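Local coordinates for protein type III effector XopAI (Xanthomonas citri, PDB 6K93) that probably binds arginine-containing peptides through a domain of mono-ADP-ribosyltransferase fold and acts as a type III effector of a plant pathogen, at residues P158-M163 with H208-E213; Q148-M153 with D167-Q172. All blocks are in the same frame, centred on the assembly; numbering follows the deposited sequence.

Interaction 1 (P158-M163 with H208-E213); sequences PELKYM and HSLPEE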
# COMPACT_ATOMS: atom_id res chain seq x y z
N PRO A 158 -15.99 -12.65 -10.87
CA PRO A 158 -16.24 -11.72 -11.97
C PRO A 158 -16.42 -10.28 -11.56
O PRO A 158 -16.27 -9.41 -12.43
CB PRO A 158 -17.54 -12.26 -12.61
CG PRO A 158 -17.64 -13.68 -12.15
CD PRO A 158 -16.95 -13.77 -10.83
N GLU A 159 -16.72 -9.99 -10.30
CA GLU A 159 -16.78 -8.60 -9.86
C GLU A 159 -15.42 -7.91 -10.01
O GLU A 159 -15.35 -6.68 -9.97
CB GLU A 159 -17.28 -8.51 -8.42
CG GLU A 159 -16.30 -8.85 -7.33
CD GLU A 159 -16.13 -10.32 -7.06
OE1 GLU A 159 -16.74 -11.16 -7.77
OE2 GLU A 159 -15.40 -10.66 -6.10
N LEU A 160 -14.36 -8.69 -10.18
CA LEU A 160 -13.02 -8.15 -10.36
C LEU A 160 -12.61 -8.03 -11.82
O LEU A 160 -11.47 -7.70 -12.10
CB LEU A 160 -12.01 -9.06 -9.65
CG LEU A 160 -12.12 -9.20 -8.12
CD1 LEU A 160 -11.12 -10.21 -7.63
CD2 LEU A 160 -11.89 -7.87 -7.46
N LYS A 161 -13.51 -8.26 -12.77
CA LYS A 161 -13.09 -8.38 -14.16
C LYS A 161 -12.58 -7.07 -14.76
O LYS A 161 -11.89 -7.11 -15.78
CB LYS A 161 -14.23 -8.95 -15.01
CG LYS A 161 -15.38 -7.98 -15.28
CD LYS A 161 -16.46 -8.72 -16.11
CE LYS A 161 -17.49 -7.77 -16.69
NZ LYS A 161 -18.71 -8.49 -17.14
N TYR A 162 -12.88 -5.93 -14.15
CA TYR A 162 -12.37 -4.66 -14.64
C TYR A 162 -11.03 -4.29 -14.03
O TYR A 162 -10.41 -3.32 -14.48
CB TYR A 162 -13.39 -3.55 -14.37
CG TYR A 162 -14.73 -3.87 -14.95
CD1 TYR A 162 -14.92 -3.93 -16.32
CD2 TYR A 162 -15.80 -4.15 -14.13
CE1 TYR A 162 -16.15 -4.25 -16.85
CE2 TYR A 162 -17.02 -4.48 -14.64
CZ TYR A 162 -17.18 -4.52 -16.01
OH TYR A 162 -18.42 -4.85 -16.53
N MET A 163 -10.58 -5.04 -13.02
CA MET A 163 -9.29 -4.77 -12.40
C MET A 163 -8.17 -5.06 -13.38
O MET A 163 -8.22 -6.04 -14.13
CB MET A 163 -9.09 -5.63 -11.17
CG MET A 163 -10.12 -5.45 -10.09
SD MET A 163 -10.07 -3.83 -9.34
CE MET A 163 -8.48 -3.84 -8.46
N HIS A 208 -8.29 1.89 -5.18
CA HIS A 208 -9.38 2.74 -5.61
C HIS A 208 -10.22 2.12 -6.73
O HIS A 208 -11.30 2.64 -7.02
CB HIS A 208 -8.84 4.10 -6.06
CG HIS A 208 -8.42 4.97 -4.92
ND1 HIS A 208 -9.27 5.29 -3.88
CD2 HIS A 208 -7.24 5.58 -4.64
CE1 HIS A 208 -8.64 6.07 -3.02
NE2 HIS A 208 -7.41 6.26 -3.46
N SER A 209 -9.77 1.03 -7.33
CA SER A 209 -10.55 0.39 -8.37
C SER A 209 -11.30 -0.84 -7.87
O SER A 209 -12.27 -1.24 -8.52
CB SER A 209 -9.66 0.03 -9.56
OG SER A 209 -8.63 -0.83 -9.23
N LEU A 210 -10.93 -1.41 -6.71
CA LEU A 210 -11.70 -2.52 -6.15
C LEU A 210 -13.15 -2.09 -5.99
O LEU A 210 -13.42 -0.96 -5.56
CB LEU A 210 -11.17 -2.94 -4.78
CG LEU A 210 -9.94 -3.85 -4.79
CD1 LEU A 210 -9.37 -4.03 -3.41
CD2 LEU A 210 -10.22 -5.21 -5.44
N PRO A 211 -14.11 -2.96 -6.29
CA PRO A 211 -15.52 -2.57 -6.12
C PRO A 211 -15.88 -2.39 -4.65
O PRO A 211 -15.18 -2.86 -3.73
CB PRO A 211 -16.30 -3.71 -6.77
CG PRO A 211 -15.34 -4.84 -6.93
CD PRO A 211 -13.94 -4.28 -6.92
N GLU A 212 -17.01 -1.71 -4.44
CA GLU A 212 -17.37 -1.26 -3.10
C GLU A 212 -17.66 -2.41 -2.15
O GLU A 212 -17.53 -2.24 -0.93
CB GLU A 212 -18.58 -0.31 -3.19
CG GLU A 212 -19.18 0.14 -1.86
CD GLU A 212 -18.23 0.90 -0.95
OE1 GLU A 212 -17.09 1.24 -1.35
OE2 GLU A 212 -18.64 1.18 0.19
N GLU A 213 -17.99 -3.59 -2.65
CA GLU A 213 -18.18 -4.71 -1.73
C GLU A 213 -16.90 -5.12 -1.01
O GLU A 213 -16.97 -5.85 -0.02
CB GLU A 213 -18.80 -5.90 -2.47
CG GLU A 213 -18.03 -6.33 -3.71
CD GLU A 213 -18.65 -5.81 -5.00
OE1 GLU A 213 -19.03 -4.62 -5.07
OE2 GLU A 213 -18.73 -6.60 -5.96
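S209 OG touches the thioether end of M163 and is hydrogen-bonded back into its own helix, to S205 O, with a weak second bond to A206 O. M163 CE lies 3.1 Å from S209 OG, a close contact, and M163 SD lies 3.3 Å from the same oxygen. The M163 chain bends at both chi2 (-66°) and chi3 (-68°), which folds its methyl back to the end of helix 194-209. M163 CE also packs on L210 CD2 at 3.7 Å. L210 is the first residue past the helix. Its CD2 meets L160 CD2, again at 3.7 Å, with the two leucines side by side and pointing the same way. Further along, the ring of P211 crosses the E159 side chain at about a right angle, and P211 CG sits 3.6 Å from E159 O. At the solvent side, E213 OE2 approaches E159 CB at 3.4 Å. The two carboxylate planes are 26° apart, and E159 OE2 and E213 OE2 stay 5.3 Å apart. E159 OE2 is hydrogen-bonded to Y214 OH, just beyond E213. The contact joins a short 3-10 turn starting at P158 and the L160-M163 type I beta turn to the end of helix 194-209. Its chemistry is mainly apolar, and the two carboxylates at its margin, if both are charged, may repel each other mildly.

Interaction 2 (Q148-M153 with D167-Q172); sequences QRMAQM and DLVALQ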
# COMPACT_ATOMS: atom_id res chain seq x y z
N GLN A 148 -0.58 -15.04 -13.22
CA GLN A 148 -1.50 -16.15 -13.48
C GLN A 148 -2.54 -16.26 -12.37
O GLN A 148 -3.73 -16.44 -12.65
CB GLN A 148 -0.72 -17.45 -13.62
CG GLN A 148 -1.56 -18.66 -14.01
CD GLN A 148 -2.26 -18.52 -15.36
OE1 GLN A 148 -1.83 -17.75 -16.22
NE2 GLN A 148 -3.34 -19.28 -15.54
N ARG A 149 -2.12 -16.16 -11.11
CA ARG A 149 -3.06 -16.26 -10.00
C ARG A 149 -4.13 -15.19 -10.09
O ARG A 149 -5.32 -15.45 -9.86
CB ARG A 149 -2.32 -16.17 -8.66
CG ARG A 149 -3.21 -16.05 -7.44
CD ARG A 149 -2.43 -15.99 -6.13
NE ARG A 149 -3.33 -16.07 -4.96
CZ ARG A 149 -3.40 -15.16 -4.00
NH1 ARG A 149 -2.62 -14.10 -4.03
NH2 ARG A 149 -4.26 -15.31 -3.00
N MET A 150 -3.74 -13.96 -10.42
CA MET A 150 -4.70 -12.86 -10.43
C MET A 150 -5.56 -12.88 -11.69
O MET A 150 -6.75 -12.52 -11.61
CB MET A 150 -3.95 -11.53 -10.27
CG MET A 150 -3.30 -11.42 -8.92
SD MET A 150 -4.47 -11.74 -7.57
CE MET A 150 -3.47 -11.33 -6.16
N ALA A 151 -5.04 -13.29 -12.84
CA ALA A 151 -5.91 -13.49 -13.99
C ALA A 151 -6.96 -14.55 -13.69
O ALA A 151 -8.14 -14.38 -14.03
CB ALA A 151 -5.07 -13.87 -15.21
N GLN A 152 -6.55 -15.64 -13.04
CA GLN A 152 -7.51 -16.68 -12.65
C GLN A 152 -8.50 -16.13 -11.63
O GLN A 152 -9.69 -16.47 -11.66
CB GLN A 152 -6.77 -17.88 -12.08
CG GLN A 152 -7.66 -19.10 -11.95
CD GLN A 152 -8.18 -19.59 -13.29
OE1 GLN A 152 -7.41 -19.83 -14.22
NE2 GLN A 152 -9.50 -19.74 -13.39
N MET A 153 -8.03 -15.29 -10.73
CA MET A 153 -8.91 -14.71 -9.73
C MET A 153 -9.98 -13.84 -10.36
O MET A 153 -11.13 -13.86 -9.93
CB MET A 153 -8.11 -13.88 -8.72
CG MET A 153 -8.96 -13.45 -7.57
SD MET A 153 -7.96 -13.06 -6.15
CE MET A 153 -7.01 -14.55 -5.88
N ASP A 167 -2.40 -4.50 -11.06
CA ASP A 167 -2.83 -3.83 -9.84
C ASP A 167 -3.15 -4.85 -8.75
O ASP A 167 -2.81 -4.65 -7.58
CB ASP A 167 -4.05 -2.96 -10.11
CG ASP A 167 -3.73 -1.70 -10.89
OD1 ASP A 167 -2.54 -1.33 -11.11
OD2 ASP A 167 -4.71 -1.03 -11.30
N LEU A 168 -3.83 -5.95 -9.11
CA LEU A 168 -4.06 -7.01 -8.15
C LEU A 168 -2.76 -7.65 -7.69
O LEU A 168 -2.59 -7.96 -6.51
CB LEU A 168 -4.99 -8.07 -8.73
CG LEU A 168 -6.45 -7.66 -9.00
CD1 LEU A 168 -7.23 -8.81 -9.62
CD2 LEU A 168 -7.11 -7.21 -7.70
N VAL A 169 -1.80 -7.82 -8.61
CA VAL A 169 -0.49 -8.33 -8.23
C VAL A 169 0.17 -7.41 -7.20
O VAL A 169 0.81 -7.86 -6.26
CB VAL A 169 0.40 -8.52 -9.47
CG1 VAL A 169 1.84 -8.81 -9.07
CG2 VAL A 169 -0.13 -9.64 -10.34
N ALA A 170 -0.01 -6.10 -7.35
CA ALA A 170 0.53 -5.15 -6.39
C ALA A 170 -0.02 -5.39 -4.99
O ALA A 170 0.71 -5.24 -4.00
CB ALA A 170 0.26 -3.71 -6.85
N LEU A 171 -1.31 -5.73 -4.88
CA LEU A 171 -1.88 -6.03 -3.57
C LEU A 171 -1.26 -7.29 -2.99
O LEU A 171 -0.91 -7.32 -1.81
CB LEU A 171 -3.40 -6.16 -3.65
CG LEU A 171 -4.20 -4.91 -4.05
CD1 LEU A 171 -5.70 -5.26 -4.06
CD2 LEU A 171 -3.90 -3.77 -3.11
N GLN A 172 -1.06 -8.32 -3.80
CA GLN A 172 -0.37 -9.49 -3.30
C GLN A 172 1.06 -9.14 -2.88
O GLN A 172 1.52 -9.55 -1.82
CB GLN A 172 -0.37 -10.62 -4.33
CG GLN A 172 0.29 -11.89 -3.78
CD GLN A 172 0.24 -13.05 -4.75
OE1 GLN A 172 -0.57 -13.09 -5.66
NE2 GLN A 172 1.12 -14.03 -4.53
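The segments 148-153 of helix 136-156 and 167-172 of helix 165-174 run at 118° to each other, their axes 9.3 Å apart at closest approach, and M150 and L168 bring their CA atoms to 6.3 Å. M150 points from its helix toward the other one and packs against it. Its CG lies 3.8 Å from L168 CB and 3.9 Å from V169 CG2, so it sits against two successive residues of the other helix. A bend at chi2 (-53°) turns the rest of the chain along helix 165-174. There M150 CE reaches L168 O at 3.5 Å and Q172 OE1 at 3.4 Å, while Q172 CB lies 3.7 Å from M150 CE. Both helices belong to the helical part of the chain, which precedes the strands of the mono-ADP-ribosyltransferase fold. Helix 165-174 is buried here: W143 and M147 of helix 136-156 touch V169, and F123 of helix 117-128 lies against V169 and A170. The polar bond lies beside the methionine methyl, since Q172 OE1 also touches M150 CE. R149 runs extended from CG to NE, and R149 NH1 donates to Q172 OE1 at 2.8 Å. The oxygen lies in the guanidinium plane, at its edge. At the Q172 end, the donor stands above the carbonyl plane, 82° out of it, and so does not use a lone pair direction. The guanidinium and amide planes are nearly perpendicular. On one face of the guanidinium lies M153 CE, offset toward the rim. Both polar groups have further partners: R149 NH1 also bonds to F277 O, and Q172 NE2 bonds to E279 OE2.

Overall arrangement
From the N terminus, helix 136-156 supplies the first segment, 148-153. The chain then turns through 158-163 and enters helix 165-174, whose residues 167-172 pack back on 148-153. Interaction 2 thus closes a short helix-loop-helix. Interaction 1 closes a longer loop, since 208-213 begins only at the end of helix 194-209. The two cross along the sequence, because 158-163 lies inside the loop closed by interaction 2 and 208-213 lies beyond it. They also touch in space: M163 packs on L168, L160 on M153 and L210 on L171. Together they tie three helices and their connecting turns into one cluster ahead of strand 218-224.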